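Beta-N-acetylhexosaminidase (Microbacterium sp. HJ5, PDB 7BWG) probably catalyses the hydrolysis of terminal non-reducing N-acetyl-D-hexosamine residues from N-acetyl-beta-D-hexosaminides. Local coordinates at residues 21-26 against 489-494; 399-404 against 466-471; 424-429 against 484-489. All coordinates share one frame; numbering follows the deposited sequence.

How the interactions relate
The three contacts lie around two helices that follow each other in the chain, 467-475 and 488-497, on one flank of the catalytic barrel, with centres about 10 Å (1 and 3), 13 Å (2 and 3) and 16 Å (1 and 2) apart. Interaction 1 brings the loop ahead of strand 28-31 to helix 488-497. Interaction 3 sets residues 424-429, on and after helix 422-426, against the start of the same helix, and interaction 2 ties helix 467-475 to the loop after helix 396-399. Along the chain, interactions 2 and 3 alternate, nested inside the loop closed by interaction 1. Glu473 bonds Arg494, Tyr426 and Ala25 N, holding the domain 2 region, catalytic domain and helix 488-497 together at one carboxylate.

Interaction 1 (21-26 against 489-494); sequences AVVPAP and ESFRAR
Helix 488-497 meets the loop 21-26, which has a cis peptide bond before Pro24, through Phe491 and Arg494. Ser490, one turn before the arginine, accepts a nearly straight bond from Arg494 NE to its OG (3.1 Å), lying in the guanidinium plane and so helping to fix how that group is turned. Phe491 follows with a lighter touch: its CE1 lies 4.3 Å from Val23 CG1, while the ring also packs on Ala469 of helix 467-475. Arg494 carries most of the contact. Its CB lies 3.6 Å from Val23 CG2, and its CA is 3.7 Å from Ala21 CB, a methyl small enough to lie against the helix backbone. Beyond the bend at chi3 (-84°), the guanidinium has Ala25 CB over one face, and its NH1 makes a weak, bent hydrogen bond to Val22 O (3.2 Å). The stronger partner of NH1 is Glu473, which forms a salt bridge with it and also accepts a hydrogen bond from Ala25 N; NH2 bonds to Leu485 O. The long aliphatic stem of an arginine thus suits the apolar loop, whereas the charge is probably balanced by Glu473, the loop carbonyl adding only a weak bond.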
loop_
_atom_site.group_PDB
_atom_site.type_symbol
_atom_site.label_atom_id
_atom_site.label_comp_id
_atom_site.label_asym_id
_atom_site.label_seq_id
_atom_site.Cartn_x
_atom_site.Cartn_y
_atom_site.Cartn_z
ATOM N N ALA A 21 -24.889 -4.928 34.212
ATOM C CA ALA A 21 -24.000 -5.847 33.515
ATOM C C ALA A 21 -23.540 -5.256 32.187
ATOM O O ALA A 21 -24.358 -4.780 31.393
ATOM C CB ALA A 21 -24.700 -7.185 33.281
ATOM N N VAL A 22 -22.231 -5.298 31.949
ATOM C CA VAL A 22 -21.627 -4.821 30.707
ATOM C C VAL A 22 -20.386 -5.659 30.425
ATOM O O VAL A 22 -19.551 -5.862 31.311
ATOM C CB VAL A 22 -21.269 -3.322 30.778
ATOM C CG1 VAL A 22 -22.496 -2.461 30.515
ATOM C CG2 VAL A 22 -20.668 -2.986 32.131
ATOM N N VAL A 23 -20.268 -6.150 29.194
ATOM C CA VAL A 23 -19.138 -6.987 28.790
ATOM C C VAL A 23 -18.476 -6.371 27.562
ATOM O O VAL A 23 -19.168 -6.064 26.582
ATOM C CB VAL A 23 -19.585 -8.431 28.509
ATOM C CG1 VAL A 23 -18.385 -9.315 28.200
ATOM C CG2 VAL A 23 -20.365 -8.987 29.686
ATOM N N PRO A 24 -17.143 -6.183 27.549
ATOM C CA PRO A 24 -16.164 -6.543 28.583
ATOM C C PRO A 24 -16.294 -5.706 29.849
ATOM O O PRO A 24 -16.727 -4.556 29.780
ATOM C CB PRO A 24 -14.812 -6.272 27.903
ATOM C CG PRO A 24 -15.113 -6.132 26.448
ATOM C CD PRO A 24 -16.493 -5.580 26.375
ATOM N N ALA A 25 -15.924 -6.288 30.983
ATOM C CA ALA A 25 -15.995 -5.594 32.260
ATOM C C ALA A 25 -15.148 -4.329 32.213
ATOM O O ALA A 25 -13.931 -4.414 31.986
ATOM C CB ALA A 25 -15.523 -6.503 33.392
ATOM N N PRO A 26 -15.735 -3.151 32.406
ATOM C CA PRO A 26 -14.950 -1.915 32.351
ATOM C C PRO A 26 -13.929 -1.849 33.475
ATOM O O PRO A 26 -13.987 -2.591 34.458
ATOM C CB PRO A 26 -16.006 -0.811 32.495
ATOM C CG PRO A 26 -17.310 -1.467 32.158
ATOM C CD PRO A 26 -17.172 -2.891 32.592
ATOM N N GLU A 489 -17.478 -16.289 38.144
ATOM C CA GLU A 489 -18.824 -16.120 38.683
ATOM C C GLU A 489 -19.468 -14.837 38.169
ATOM O O GLU A 489 -20.679 -14.800 37.922
ATOM C CB GLU A 489 -18.782 -16.130 40.212
ATOM C CG GLU A 489 -18.619 -17.514 40.835
ATOM C CD GLU A 489 -17.295 -18.170 40.483
ATOM O OE1 GLU A 489 -16.259 -17.471 40.504
ATOM O OE2 GLU A 489 -17.287 -19.382 40.182
ATOM N N SER A 490 -18.674 -13.778 37.993
ATOM C CA SER A 490 -19.218 -12.513 37.508
ATOM C C SER A 490 -19.385 -12.517 35.993
ATOM O O SER A 490 -20.391 -12.013 35.479
ATOM C CB SER A 490 -18.321 -11.353 37.940
ATOM O OG SER A 490 -18.748 -10.129 37.364
ATOM N N PHE A 491 -18.410 -13.070 35.266
ATOM C CA PHE A 491 -18.522 -13.149 33.813
ATOM C C PHE A 491 -19.778 -13.908 33.408
ATOM O O PHE A 491 -20.580 -13.418 32.606
ATOM C CB PHE A 491 -17.274 -13.809 33.221
ATOM C CG PHE A 491 -17.345 -14.021 31.732
ATOM C CD1 PHE A 491 -17.010 -13.001 30.858
ATOM C CD2 PHE A 491 -17.742 -15.241 31.207
ATOM C CE1 PHE A 491 -17.073 -13.192 29.489
ATOM C CE2 PHE A 491 -17.807 -15.437 29.840
ATOM C CZ PHE A 491 -17.473 -14.411 28.980
ATOM N N ARG A 492 -19.980 -15.100 33.979
ATOM C CA ARG A 492 -21.158 -15.900 33.661
ATOM C C ARG A 492 -22.460 -15.170 33.970
ATOM O O ARG A 492 -23.506 -15.543 33.431
ATOM C CB ARG A 492 -21.117 -17.225 34.424
ATOM N N ALA A 493 -22.426 -14.149 34.823
ATOM C CA ALA A 493 -23.627 -13.372 35.095
ATOM C C ALA A 493 -23.803 -12.225 34.109
ATOM O O ALA A 493 -24.928 -11.944 33.681
ATOM C CB ALA A 493 -23.594 -12.828 36.526
ATOM N N ARG A 494 -22.707 -11.565 33.728
ATOM C CA ARG A 494 -22.801 -10.388 32.872
ATOM C C ARG A 494 -23.052 -10.760 31.415
ATOM O O ARG A 494 -23.885 -10.133 30.750
ATOM C CB ARG A 494 -21.529 -9.549 33.003
ATOM C CG ARG A 494 -21.258 -9.059 34.416
ATOM C CD ARG A 494 -20.049 -8.138 34.470
ATOM N NE ARG A 494 -18.795 -8.880 34.568
ATOM C CZ ARG A 494 -17.939 -9.038 33.564
ATOM N NH1 ARG A 494 -18.195 -8.503 32.378
ATOM N NH2 ARG A 494 -16.822 -9.729 33.746
#

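Interaction 2 (399-404 against 466-471); sequences IYLDMK and PRIAAA
Arg467, on helix 467-475, reaches across to the carbonyl oxygen of Met403. Its CB begins in apolar surroundings, 3.9 Å from Leu401 CD2 and against Ala425 of helix 422-426. The chain runs out with chi2 extended and then bends at chi3 (-79°), which swings the guanidinium round to the loop. There NH1 gives a fairly straight hydrogen bond to Met403 O (2.6 Å, 160° at the hydrogen), the oxygen sitting at the guanidinium edge, near its plane. NH2 adds a weak bond to the same oxygen, also binds Met463 O, and lies close to Leu401 O, though at an angle too poor for a hydrogen bond; Tyr405 makes a cation-pi contact with the group. Met403, whose carbonyl is the acceptor, closes a type I beta turn that starts at Tyr400, in the family 20 catalytic domain, where this loop follows helix 396-399 and backs onto strand 442-449 of the barrel. Arginine suits the place because several buried carbonyls converge there. Beside it Leu401 CD1 meets Ile468 CD1 at 3.8 Å, the two side chains crossing at about a right angle. Further along, Ile399 CD1 rests 3.5 Å from Ala471 CB, a small residue that lets the isoleucine tip approach the helix backbone, while both residues also touch Ala447.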
loop_
_atom_site.group_PDB
_atom_site.type_symbol
_atom_site.label_atom_id
_atom_site.label_comp_id
_atom_site.label_asym_id
_atom_site.label_seq_id
_atom_site.Cartn_x
_atom_site.Cartn_y
_atom_site.Cartn_z
ATOM N N ILE A 399 -9.114 -19.939 23.629
ATOM C CA ILE A 399 -9.772 -18.909 22.834
ATOM C C ILE A 399 -10.086 -19.355 21.414
ATOM O O ILE A 399 -10.706 -18.586 20.662
ATOM C CB ILE A 399 -8.943 -17.611 22.831
ATOM C CG1 ILE A 399 -9.882 -16.406 22.832
ATOM C CG2 ILE A 399 -7.974 -17.589 21.664
ATOM C CD1 ILE A 399 -10.753 -16.365 24.071
ATOM N N TYR A 400 -9.709 -20.571 21.021
ATOM C CA TYR A 400 -10.046 -21.066 19.689
ATOM C C TYR A 400 -11.555 -21.245 19.581
ATOM O O TYR A 400 -12.119 -22.200 20.127
ATOM C CB TYR A 400 -9.317 -22.374 19.398
ATOM C CG TYR A 400 -8.032 -22.185 18.626
ATOM C CD1 TYR A 400 -7.453 -20.931 18.508
ATOM C CD2 TYR A 400 -7.402 -23.257 18.009
ATOM C CE1 TYR A 400 -6.279 -20.750 17.806
ATOM C CE2 TYR A 400 -6.227 -23.080 17.301
ATOM C CZ TYR A 400 -5.672 -21.826 17.203
ATOM O OH TYR A 400 -4.506 -21.645 16.499
ATOM N N LEU A 401 -12.213 -20.324 18.875
ATOM C CA LEU A 401 -13.666 -20.320 18.772
ATOM C C LEU A 401 -14.208 -21.420 17.871
ATOM O O LEU A 401 -15.412 -21.692 17.913
ATOM C CB LEU A 401 -14.145 -18.956 18.273
ATOM C CG LEU A 401 -13.743 -17.782 19.168
ATOM C CD1 LEU A 401 -14.178 -16.454 18.564
ATOM C CD2 LEU A 401 -14.314 -17.957 20.568
ATOM N N ASP A 402 -13.360 -22.054 17.062
ATOM C CA ASP A 402 -13.779 -23.193 16.256
ATOM C C ASP A 402 -13.751 -24.503 17.028
ATOM O O ASP A 402 -14.051 -25.552 16.447
ATOM C CB ASP A 402 -12.892 -23.317 15.017
ATOM C CG ASP A 402 -11.479 -23.746 15.355
ATOM O OD1 ASP A 402 -10.823 -23.045 16.152
ATOM O OD2 ASP A 402 -11.027 -24.785 14.829
ATOM N N MET A 403 -13.394 -24.475 18.310
ATOM C CA MET A 403 -13.335 -25.690 19.108
ATOM C C MET A 403 -14.722 -26.061 19.615
ATOM O O MET A 403 -15.482 -25.201 20.071
ATOM C CB MET A 403 -12.373 -25.511 20.284
ATOM C CG MET A 403 -11.678 -26.792 20.715
ATOM S SD MET A 403 -10.562 -27.428 19.450
ATOM C CE MET A 403 -9.287 -26.169 19.446
ATOM N N LYS A 404 -15.042 -27.354 19.533
ATOM C CA LYS A 404 -16.362 -27.854 19.902
ATOM C C LYS A 404 -16.754 -27.411 21.307
ATOM O O LYS A 404 -15.905 -27.235 22.187
ATOM C CB LYS A 404 -16.383 -29.383 19.833
ATOM C CG LYS A 404 -16.968 -29.969 18.564
ATOM C CD LYS A 404 -16.755 -31.479 18.530
ATOM C CE LYS A 404 -17.669 -32.153 17.520
ATOM N NZ LYS A 404 -19.103 -32.038 17.910
ATOM N N PRO A 466 -20.866 -16.724 22.747
ATOM C CA PRO A 466 -20.439 -16.757 24.149
ATOM C C PRO A 466 -18.950 -16.524 24.369
ATOM O O PRO A 466 -18.558 -15.511 24.958
ATOM C CB PRO A 466 -20.869 -18.158 24.587
ATOM C CG PRO A 466 -22.176 -18.347 23.846
ATOM C CD PRO A 466 -22.173 -17.393 22.641
ATOM N N ARG A 467 -18.114 -17.445 23.889
ATOM C CA ARG A 467 -16.701 -17.462 24.241
ATOM C C ARG A 467 -15.875 -16.375 23.560
ATOM O O ARG A 467 -14.707 -16.203 23.924
ATOM C CB ARG A 467 -16.118 -18.842 23.918
ATOM C CG ARG A 467 -17.121 -19.962 24.129
ATOM C CD ARG A 467 -16.637 -21.271 23.545
ATOM N NE ARG A 467 -16.820 -21.313 22.099
ATOM C CZ ARG A 467 -16.573 -22.381 21.349
ATOM N NH1 ARG A 467 -16.136 -23.499 21.913
ATOM N NH2 ARG A 467 -16.762 -22.330 20.039
ATOM N N ILE A 468 -16.427 -15.627 22.599
ATOM C CA ILE A 468 -15.700 -14.456 22.117
ATOM C C ILE A 468 -15.755 -13.331 23.140
ATOM O O ILE A 468 -14.891 -12.446 23.136
ATOM C CB ILE A 468 -16.228 -13.974 20.750
ATOM C CG1 ILE A 468 -15.231 -13.010 20.095
ATOM C CG2 ILE A 468 -17.593 -13.323 20.889
ATOM C CD1 ILE A 468 -15.406 -12.864 18.597
ATOM N N ALA A 469 -16.755 -13.343 24.026
ATOM C CA ALA A 469 -16.764 -12.397 25.135
ATOM C C ALA A 469 -15.595 -12.656 26.074
ATOM O O ALA A 469 -15.000 -11.716 26.614
ATOM C CB ALA A 469 -18.092 -12.478 25.884
ATOM N N ALA A 470 -15.247 -13.931 26.275
ATOM C CA ALA A 470 -14.054 -14.254 27.049
ATOM C C ALA A 470 -12.793 -13.751 26.359
ATOM O O ALA A 470 -11.782 -13.499 27.022
ATOM C CB ALA A 470 -13.970 -15.762 27.285
ATOM N N ALA A 471 -12.832 -13.605 25.031
ATOM C CA ALA A 471 -11.716 -12.991 24.320
ATOM C C ALA A 471 -11.649 -11.498 24.600
ATOM O O ALA A 471 -10.598 -10.975 24.988
ATOM C CB ALA A 471 -11.844 -13.249 22.818
#

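Interaction 3 (424-429 against 484-489); sequences RAYDWE and DLRTWE
Arg486 meets Tyr426 in two ways at once: NE donates to the phenol oxygen while NH2 of the same guanidinium lies over one face of the ring. The NE to Tyr426 OH bond is 2.9 Å long and nearly straight (168° at the hydrogen), with the oxygen at the edge of the guanidinium and close to its plane. NH2 comes 3.3 Å from Tyr426 CE1, and the ring and guanidinium planes are 61° apart, so the two groups are not stacked flat. Bends at chi2 and chi3 curl the arginine chain round the tyrosine hydroxyl. The hydroxyl is also bonded to Glu473, whose carboxylate has a weak, long ion pair with Arg486; this charge may help to hold the arginine in place. Tyr426 has its CG anti to the backbone N (chi1 -166°), which carries the ring out from helix 422-426 towards residues 484-489. These lead into helix 488-497, with Thr487 at the N-cap position and Arg486 at the centre of an inverse gamma turn, and the tyrosine ring packs beside the N-terminal end of that helix. Its CE2 lies 3.6 Å from Thr487 O, and CD2 approaches the Trp488 ring at its edge, 4.1 Å from CE3, while Phe491 stacks on the tyrosine ring. A phenylalanine in place of Tyr426 lacks the hydroxyl and is likely to leave Arg486 NE and Glu473 without their shared partner. Nearby, Glu429 OE2, which accepts a bond from Thr480 N, is 4.5 Å from Arg486 NH1 and well out of the guanidinium plane; Glu429 OE1 forms a salt bridge with Arg138.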
loop_
_atom_site.group_PDB
_atom_site.type_symbol
_atom_site.label_atom_id
_atom_site.label_comp_id
_atom_site.label_asym_id
_atom_site.label_seq_id
_atom_site.Cartn_x
_atom_site.Cartn_y
_atom_site.Cartn_z
ATOM N N ARG A 424 -13.879 -22.712 30.393
ATOM C CA ARG A 424 -12.493 -22.969 30.022
ATOM C C ARG A 424 -11.958 -21.901 29.078
ATOM O O ARG A 424 -10.763 -21.585 29.110
ATOM C CB ARG A 424 -12.383 -24.356 29.392
ATOM C CG ARG A 424 -11.001 -24.737 28.918
ATOM C CD ARG A 424 -11.115 -25.627 27.703
ATOM N NE ARG A 424 -10.038 -26.603 27.629
ATOM C CZ ARG A 424 -9.883 -27.460 26.627
ATOM N NH1 ARG A 424 -10.734 -27.461 25.609
ATOM N NH2 ARG A 424 -8.874 -28.313 26.642
ATOM N N ALA A 425 -12.824 -21.329 28.238
ATOM C CA ALA A 425 -12.424 -20.203 27.402
ATOM C C ALA A 425 -12.105 -18.964 28.225
ATOM O O ALA A 425 -11.424 -18.059 27.729
ATOM C CB ALA A 425 -13.522 -19.885 26.386
ATOM N N TYR A 426 -12.584 -18.906 29.468
ATOM C CA TYR A 426 -12.341 -17.789 30.367
ATOM C C TYR A 426 -11.334 -18.107 31.461
ATOM O O TYR A 426 -10.821 -17.180 32.096
ATOM C CB TYR A 426 -13.663 -17.350 31.015
ATOM C CG TYR A 426 -13.617 -16.013 31.714
ATOM C CD1 TYR A 426 -13.642 -14.829 30.990
ATOM C CD2 TYR A 426 -13.567 -15.933 33.099
ATOM C CE1 TYR A 426 -13.608 -13.605 31.624
ATOM C CE2 TYR A 426 -13.533 -14.713 33.744
ATOM C CZ TYR A 426 -13.552 -13.553 33.000
ATOM O OH TYR A 426 -13.518 -12.333 33.632
ATOM N N ASP A 427 -11.029 -19.386 31.681
ATOM C CA ASP A 427 -10.184 -19.825 32.791
ATOM C C ASP A 427 -8.700 -19.634 32.468
ATOM O O ASP A 427 -7.911 -20.579 32.445
ATOM C CB ASP A 427 -10.487 -21.282 33.118
ATOM C CG ASP A 427 -10.541 -21.549 34.608
ATOM O OD1 ASP A 427 -10.858 -20.614 35.371
ATOM O OD2 ASP A 427 -10.272 -22.699 35.014
ATOM N N TRP A 428 -8.319 -18.380 32.226
ATOM C CA TRP A 428 -6.929 -18.078 31.915
ATOM C C TRP A 428 -6.682 -16.585 32.060
ATOM O O TRP A 428 -7.594 -15.768 31.898
ATOM C CB TRP A 428 -6.553 -18.538 30.502
ATOM C CG TRP A 428 -7.272 -17.809 29.411
ATOM C CD1 TRP A 428 -8.594 -17.909 29.089
ATOM C CD2 TRP A 428 -6.703 -16.873 28.487
ATOM N NE1 TRP A 428 -8.885 -17.091 28.025
ATOM C CE2 TRP A 428 -7.741 -16.444 27.636
ATOM C CE3 TRP A 428 -5.418 -16.356 28.298
ATOM C CZ2 TRP A 428 -7.533 -15.523 26.612
ATOM C CZ3 TRP A 428 -5.214 -15.441 27.281
ATOM C CH2 TRP A 428 -6.265 -15.034 26.452
ATOM N N GLU A 429 -5.432 -16.243 32.366
ATOM C CA GLU A 429 -4.980 -14.863 32.479
ATOM C C GLU A 429 -3.934 -14.607 31.403
ATOM O O GLU A 429 -2.948 -15.359 31.319
ATOM C CB GLU A 429 -4.401 -14.590 33.871
ATOM C CG GLU A 429 -3.474 -13.385 33.951
ATOM C CD GLU A 429 -4.156 -12.091 33.554
ATOM O OE1 GLU A 429 -3.545 -11.300 32.805
ATOM O OE2 GLU A 429 -5.305 -11.866 33.989
ATOM N N ASP A 484 -10.965 -6.952 39.630
ATOM C CA ASP A 484 -12.234 -6.376 39.199
ATOM C C ASP A 484 -13.325 -7.438 39.129
ATOM O O ASP A 484 -13.325 -8.402 39.899
ATOM C CB ASP A 484 -12.077 -5.692 37.839
ATOM N N LEU A 485 -14.258 -7.260 38.194
ATOM C CA LEU A 485 -15.333 -8.223 37.991
ATOM C C LEU A 485 -14.844 -9.382 37.134
ATOM O O LEU A 485 -15.645 -10.098 36.524
ATOM C CB LEU A 485 -16.544 -7.558 37.331
ATOM C CG LEU A 485 -17.080 -6.230 37.866
ATOM C CD1 LEU A 485 -16.491 -5.056 37.103
ATOM C CD2 LEU A 485 -18.593 -6.228 37.756
ATOM N N ARG A 486 -13.529 -9.568 37.079
ATOM C CA ARG A 486 -12.921 -10.550 36.184
ATOM C C ARG A 486 -12.767 -11.902 36.884
ATOM O O ARG A 486 -11.678 -12.459 37.019
ATOM C CB ARG A 486 -11.590 -10.028 35.662
ATOM C CG ARG A 486 -11.750 -9.063 34.503
ATOM C CD ARG A 486 -10.897 -9.474 33.321
ATOM N NE ARG A 486 -11.047 -10.885 32.980
ATOM C CZ ARG A 486 -10.188 -11.561 32.224
ATOM N NH1 ARG A 486 -9.118 -10.951 31.732
ATOM N NH2 ARG A 486 -10.397 -12.843 31.959
ATOM N N THR A 487 -13.902 -12.423 37.336
ATOM C CA THR A 487 -13.994 -13.774 37.860
ATOM C C THR A 487 -15.033 -14.545 37.059
ATOM O O THR A 487 -15.899 -13.960 36.403
ATOM C CB THR A 487 -14.360 -13.785 39.352
ATOM O OG1 THR A 487 -14.567 -15.136 39.782
ATOM C CG2 THR A 487 -15.623 -12.983 39.604
ATOM N N TRP A 488 -14.932 -15.876 37.107
ATOM C CA TRP A 488 -15.867 -16.703 36.352
ATOM C C TRP A 488 -17.297 -16.521 36.843
ATOM O O TRP A 488 -18.240 -16.579 36.045
ATOM C CB TRP A 488 -15.464 -18.176 36.430
ATOM C CG TRP A 488 -16.517 -19.100 35.892
ATOM C CD1 TRP A 488 -17.094 -20.151 36.544
ATOM C CD2 TRP A 488 -17.122 -19.053 34.591
ATOM N NE1 TRP A 488 -18.021 -20.760 35.733
ATOM C CE2 TRP A 488 -18.057 -20.106 34.528
ATOM C CE3 TRP A 488 -16.964 -18.224 33.476
ATOM C CZ2 TRP A 488 -18.830 -20.350 33.395
ATOM C CZ3 TRP A 488 -17.732 -18.470 32.352
ATOM C CH2 TRP A 488 -18.653 -19.524 32.320
ATOM N N GLU A 489 -17.478 -16.289 38.144
ATOM C CA GLU A 489 -18.824 -16.120 38.683
ATOM C C GLU A 489 -19.468 -14.837 38.169
ATOM O O GLU A 489 -20.679 -14.800 37.922
ATOM C CB GLU A 489 -18.782 -16.130 40.212
ATOM C CG GLU A 489 -18.619 -17.514 40.835
ATOM C CD GLU A 489 -17.295 -18.170 40.483
ATOM O OE1 GLU A 489 -16.259 -17.471 40.504
ATOM O OE2 GLU A 489 -17.287 -19.382 40.182
#